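Local coordinates for protein FAD-binding oxidoreductase (Gulosibacter chungangensis, PDB 7PBG) that oxidises 4-alkylphenols such as 4-ethylphenol by means of covalently bound FAD, a dehydrogenation that probably yields 4-vinylphenol, at residues E293-T296 with L301-E304; M460-I465 with A483-E488. All blocks are in the same frame, centred on the assembly; numbering follows the deposited sequence.

Overall arrangement
The two contacts illustrate one principle in two settings: a single glutamine carboxamide uses both its oxygen and its nitrogen, in contact 1 on loop backbone alone, in contact 2 on the side chain and main chain of one arginine. Contact 1 closes a short loop onto the start of helix 303-313, its centre about 29 Å from the centre of the chain and away from the annotated FAD sites. Contact 2 joins helices 451-470 and 483-489 side by side, its centre about 18 Å from the centre of the chain. The centres of contact 1 and contact 2 are about 30 Å apart, and the nearest atoms of contact 1 and contact 2 about 12 Å apart, without touching.

Contact 1 of 2, residues E293-T296 with L301-E304; sequences EWQT and LTDE
Gln295 reaches across a short loop and delivers its carboxamide to the backbone of Leu301 and Thr302. With CG anti to the backbone N (chi1 167°) and the chain extended beyond it, the side chain spans the gap at nearly full length. OE1 of Gln295 accepts a hydrogen bond from Thr302 N at 3.0 Å, which approaches in the carbonyl plane on a lone pair. The amide also passes close to Leu301: OE1 of Gln295 lies 3.5 Å from the Leu301 CA, while NE2 is 3.9 Å from the same carbon. That nitrogen donates to the carbonyls of Glu297 and Pro300, so the loop is bonded to both ends of the one carboxamide, which fixes which way round the group is flipped and satisfies it in a buried place.

The residue it grips is the N-cap of helix 303-313. Thr302 turns OG1 into the position between its backbone N and carbonyl carbon (chi1 66°), where the hydroxyl caps the N-H of Ala305 in the first turn of the helix. Gln295 thus holds the backbone of the capping residue, while the methyl CG2 of Thr302 packs 3.6 Å from OE1 of Gln295. Leu301 adds apolar cover, its CD2 standing 4.1 Å from OE1 of Gln295. Next to Gln295 in the loop, the indole of Trp294 packs on Met309, Glu312 and Leu313 farther along the same helix, and the backbone O of Trp294 accepts a bond from NH2 of Arg308.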
loop_
_atom_site.group_PDB
_atom_site.type_symbol
_atom_site.label_atom_id
_atom_site.label_comp_id
_atom_site.label_asym_id
_atom_site.label_seq_id
_atom_site.Cartn_x
_atom_site.Cartn_y
_atom_site.Cartn_z
ATOM N N GLU A 293 -35.081 26.347 5.733
ATOM C CA GLU A 293 -35.118 27.243 4.539
ATOM C C GLU A 293 -35.899 26.542 3.438
ATOM O O GLU A 293 -36.431 27.227 2.517
ATOM C CB GLU A 293 -33.722 27.647 4.080
ATOM C CG GLU A 293 -32.980 28.513 5.091
ATOM C CD GLU A 293 -31.567 28.884 4.694
ATOM O OE1 GLU A 293 -30.638 28.704 5.494
ATOM O OE2 GLU A 293 -31.405 29.465 3.597
ATOM N N TRP A 294 -36.000 25.219 3.505
ATOM C CA TRP A 294 -36.622 24.394 2.447
ATOM C C TRP A 294 -37.950 23.795 2.902
ATOM O O TRP A 294 -38.830 23.631 2.016
ATOM C CB TRP A 294 -35.658 23.278 2.020
ATOM C CG TRP A 294 -34.289 23.838 1.814
ATOM C CD1 TRP A 294 -33.189 23.683 2.602
ATOM C CD2 TRP A 294 -33.915 24.753 0.773
ATOM N NE1 TRP A 294 -32.140 24.381 2.097
ATOM C CE2 TRP A 294 -32.562 25.062 0.986
ATOM C CE3 TRP A 294 -34.583 25.315 -0.309
ATOM C CZ2 TRP A 294 -31.861 25.909 0.143
ATOM C CZ3 TRP A 294 -33.901 26.189 -1.122
ATOM C CH2 TRP A 294 -32.553 26.477 -0.904
ATOM N N GLN A 295 -38.070 23.423 4.160
ATOM C CA GLN A 295 -39.238 22.682 4.631
ATOM C C GLN A 295 -39.382 22.893 6.127
ATOM O O GLN A 295 -38.424 22.627 6.843
ATOM C CB GLN A 295 -39.139 21.204 4.256
ATOM C CG GLN A 295 -40.164 20.357 4.978
ATOM C CD GLN A 295 -40.166 18.942 4.461
ATOM O OE1 GLN A 295 -40.003 18.719 3.260
ATOM N NE2 GLN A 295 -40.320 17.990 5.383
ATOM N N THR A 296 -40.535 23.414 6.558
ATOM C CA THR A 296 -40.795 23.641 8.004
ATOM C C THR A 296 -41.305 22.370 8.674
ATOM O O THR A 296 -41.073 22.249 9.917
ATOM C CB THR A 296 -41.747 24.826 8.259
ATOM O OG1 THR A 296 -42.928 24.678 7.478
ATOM C CG2 THR A 296 -41.139 26.158 7.889
ATOM N N LEU A 301 -37.956 14.868 4.299
ATOM C CA LEU A 301 -37.918 15.872 3.222
ATOM C C LEU A 301 -38.777 15.369 2.074
ATOM O O LEU A 301 -38.649 14.205 1.689
ATOM C CB LEU A 301 -36.474 16.115 2.791
ATOM C CG LEU A 301 -35.613 16.816 3.841
ATOM C CD1 LEU A 301 -34.131 16.659 3.551
ATOM C CD2 LEU A 301 -35.976 18.274 3.972
ATOM N N THR A 302 -39.646 16.232 1.554
ATOM C CA THR A 302 -40.529 15.882 0.428
ATOM C C THR A 302 -39.748 16.048 -0.871
ATOM O O THR A 302 -38.718 16.729 -0.870
ATOM C CB THR A 302 -41.795 16.747 0.464
ATOM O OG1 THR A 302 -41.368 18.085 0.217
ATOM C CG2 THR A 302 -42.537 16.640 1.787
ATOM N N ASP A 303 -40.204 15.411 -1.952
ATOM C CA ASP A 303 -39.668 15.675 -3.306
ATOM C C ASP A 303 -39.749 17.178 -3.580
ATOM O O ASP A 303 -38.850 17.729 -4.216
ATOM C CB ASP A 303 -40.425 14.878 -4.362
ATOM C CG ASP A 303 -40.186 13.381 -4.256
ATOM O OD1 ASP A 303 -39.377 12.974 -3.405
ATOM O OD2 ASP A 303 -40.831 12.630 -5.007
ATOM N N GLU A 304 -40.828 17.829 -3.152
ATOM C CA GLU A 304 -40.986 19.247 -3.483
ATOM C C GLU A 304 -39.906 20.054 -2.737
ATOM O O GLU A 304 -39.377 21.039 -3.347
ATOM C CB GLU A 304 -42.399 19.723 -3.150
ATOM C CG GLU A 304 -43.462 19.098 -4.040
ATOM C CD GLU A 304 -43.903 17.683 -3.682
ATOM O OE1 GLU A 304 -44.601 17.072 -4.535
ATOM O OE2 GLU A 304 -43.553 17.155 -2.572
#

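Contact 2 of 2, residues M460-I465 with A483-E488; sequences MTRELI and ADQVAE
Gln485 crosses Arg462 obliquely, its carboxamide meeting the edge of the guanidinium and its oxygen lying alongside the extended CB-CG-CD run of the arginine. OE1 of Gln485 is 3.4 Å from CB and 3.2 Å from CG of Arg462. The turn at the guanidinium (chi4 -89°) brings NH1 back to the same oxygen. OE1 of Gln485 thus also accepts a bond from NH1 of Arg462 at 3.0 Å; it lies almost exactly in the guanidinium plane, although the donor is tilted 25° from the plane of the glutamine carbonyl. At the other end of the amide, NE2 of Gln485 donates to the backbone O of Arg462, also at 3.0 Å, on a lone pair and in the carbonyl plane. One carboxamide therefore engages both the side chain and the main chain of one residue, and the two bonds together settle its rotation.

The helices that meet here, 451-470 and 483-489, run nearly parallel, their segment axes 9° apart and 10.8 Å from each other. Both segments belong to the region matched by the C-terminal domain family of FAD-linked oxidases, and the side chain of Val486 is about 8 Å from that of the FAD-binding Arg477. A water accepts from both NH1 of Arg462 and the backbone N of Gln485, a second bridge beside the direct one, and NH2 of Arg462 goes on to the carbonyl of Val481.

One turn on, CG2 of Ile465 lies against the amide, 3.5 Å from NE2 of Gln485. The purely apolar touch is CD1 of Ile465 on CG2 of Val486 at 3.7 Å, the two side chains crossing at about a right angle. Ile465 also packs on Tyr398 of strand 393-402, whereas Val486 touches Leu212 of the second subunit.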
loop_
_atom_site.group_PDB
_atom_site.type_symbol
_atom_site.label_atom_id
_atom_site.label_comp_id
_atom_site.label_asym_id
_atom_site.label_seq_id
_atom_site.Cartn_x
_atom_site.Cartn_y
_atom_site.Cartn_z
ATOM N N MET A 460 -31.661 2.356 12.512
ATOM C CA MET A 460 -31.596 2.544 11.049
ATOM C C MET A 460 -30.271 1.973 10.539
ATOM O O MET A 460 -30.258 1.201 9.584
ATOM C CB MET A 460 -31.656 4.019 10.663
ATOM C CG MET A 460 -31.560 4.252 9.159
ATOM S SD MET A 460 -31.252 5.980 8.814
ATOM C CE MET A 460 -29.561 6.222 9.340
ATOM N N THR A 461 -29.169 2.367 11.159
ATOM C CA THR A 461 -27.819 1.998 10.682
ATOM C C THR A 461 -27.603 0.487 10.813
ATOM O O THR A 461 -27.019 -0.106 9.903
ATOM C CB THR A 461 -26.742 2.793 11.398
ATOM O OG1 THR A 461 -27.108 4.160 11.231
ATOM C CG2 THR A 461 -25.357 2.530 10.833
ATOM N N ARG A 462 -28.019 -0.133 11.915
ATOM C CA ARG A 462 -27.836 -1.597 12.017
ATOM C C ARG A 462 -28.623 -2.307 10.926
ATOM O O ARG A 462 -28.122 -3.371 10.440
ATOM C CB ARG A 462 -28.241 -2.130 13.395
ATOM C CG ARG A 462 -27.417 -1.586 14.541
ATOM C CD ARG A 462 -27.343 -2.590 15.652
ATOM N NE ARG A 462 -26.649 -2.125 16.836
ATOM C CZ ARG A 462 -25.340 -2.227 17.058
ATOM N NH1 ARG A 462 -24.520 -2.685 16.120
ATOM N NH2 ARG A 462 -24.836 -1.784 18.196
ATOM N N GLU A 463 -29.801 -1.807 10.531
ATOM C CA GLU A 463 -30.566 -2.407 9.411
ATOM C C GLU A 463 -29.829 -2.139 8.083
ATOM O O GLU A 463 -29.756 -3.038 7.239
ATOM C CB GLU A 463 -31.979 -1.840 9.320
ATOM C CG GLU A 463 -32.786 -2.461 8.206
ATOM C CD GLU A 463 -32.847 -3.996 8.124
ATOM O OE1 GLU A 463 -32.752 -4.701 9.165
ATOM O OE2 GLU A 463 -33.004 -4.501 7.005
ATOM N N LEU A 464 -29.253 -0.952 7.897
ATOM C CA LEU A 464 -28.447 -0.682 6.681
ATOM C C LEU A 464 -27.282 -1.674 6.581
ATOM O O LEU A 464 -27.066 -2.233 5.456
ATOM C CB LEU A 464 -27.945 0.769 6.679
ATOM C CG LEU A 464 -29.010 1.831 6.426
ATOM C CD1 LEU A 464 -28.439 3.210 6.699
ATOM C CD2 LEU A 464 -29.593 1.714 5.037
ATOM N N ILE A 465 -26.558 -1.921 7.680
ATOM C CA ILE A 465 -25.409 -2.857 7.699
ATOM C C ILE A 465 -25.950 -4.256 7.335
ATOM O O ILE A 465 -25.400 -4.919 6.466
ATOM C CB ILE A 465 -24.708 -2.831 9.053
ATOM C CG1 ILE A 465 -24.060 -1.460 9.302
ATOM C CG2 ILE A 465 -23.763 -4.015 9.192
ATOM C CD1 ILE A 465 -23.573 -1.255 10.693
ATOM N N ALA A 483 -18.880 -1.704 15.761
ATOM C CA ALA A 483 -17.645 -2.483 15.458
ATOM C C ALA A 483 -17.961 -3.984 15.443
ATOM O O ALA A 483 -17.596 -4.673 14.527
ATOM C CB ALA A 483 -16.585 -2.166 16.474
ATOM N N ASP A 484 -18.658 -4.478 16.449
ATOM C CA ASP A 484 -18.818 -5.943 16.531
ATOM C C ASP A 484 -19.720 -6.402 15.398
ATOM O O ASP A 484 -19.476 -7.500 14.783
ATOM C CB ASP A 484 -19.378 -6.378 17.885
ATOM C CG ASP A 484 -18.310 -6.548 18.952
ATOM O OD1 ASP A 484 -17.090 -6.648 18.615
ATOM O OD2 ASP A 484 -18.699 -6.580 20.126
ATOM N N GLN A 485 -20.806 -5.658 15.152
ATOM C CA GLN A 485 -21.753 -6.044 14.087
ATOM C C GLN A 485 -20.997 -6.052 12.747
ATOM O O GLN A 485 -21.119 -7.003 11.937
ATOM C CB GLN A 485 -22.960 -5.116 13.994
ATOM C CG GLN A 485 -23.918 -5.540 12.896
ATOM C CD GLN A 485 -25.104 -4.615 12.720
ATOM O OE1 GLN A 485 -25.204 -3.555 13.367
ATOM N NE2 GLN A 485 -25.948 -4.944 11.755
ATOM N N VAL A 486 -20.257 -5.001 12.478
ATOM C CA VAL A 486 -19.532 -4.922 11.174
ATOM C C VAL A 486 -18.463 -6.031 11.124
ATOM O O VAL A 486 -18.364 -6.737 10.123
ATOM C CB VAL A 486 -18.952 -3.505 10.951
ATOM C CG1 VAL A 486 -18.054 -3.483 9.712
ATOM C CG2 VAL A 486 -20.062 -2.482 10.856
ATOM N N ALA A 487 -17.689 -6.244 12.188
ATOM C CA ALA A 487 -16.638 -7.281 12.195
ATOM C C ALA A 487 -17.310 -8.614 11.871
ATOM O O ALA A 487 -16.752 -9.413 11.107
ATOM C CB ALA A 487 -15.891 -7.327 13.499
ATOM N N GLU A 488 -18.508 -8.826 12.393
ATOM C CA GLU A 488 -19.223 -10.124 12.239
ATOM C C GLU A 488 -19.663 -10.320 10.791
ATOM O O GLU A 488 -19.820 -11.469 10.351
ATOM C CB GLU A 488 -20.413 -10.184 13.211
ATOM C CG GLU A 488 -21.106 -11.537 13.216
ATOM C CD GLU A 488 -20.539 -12.618 14.149
ATOM O OE1 GLU A 488 -19.521 -12.359 14.870
ATOM O OE2 GLU A 488 -21.094 -13.754 14.140
HETATM O O HOH W 1 -21.958 -3.698 17.077
#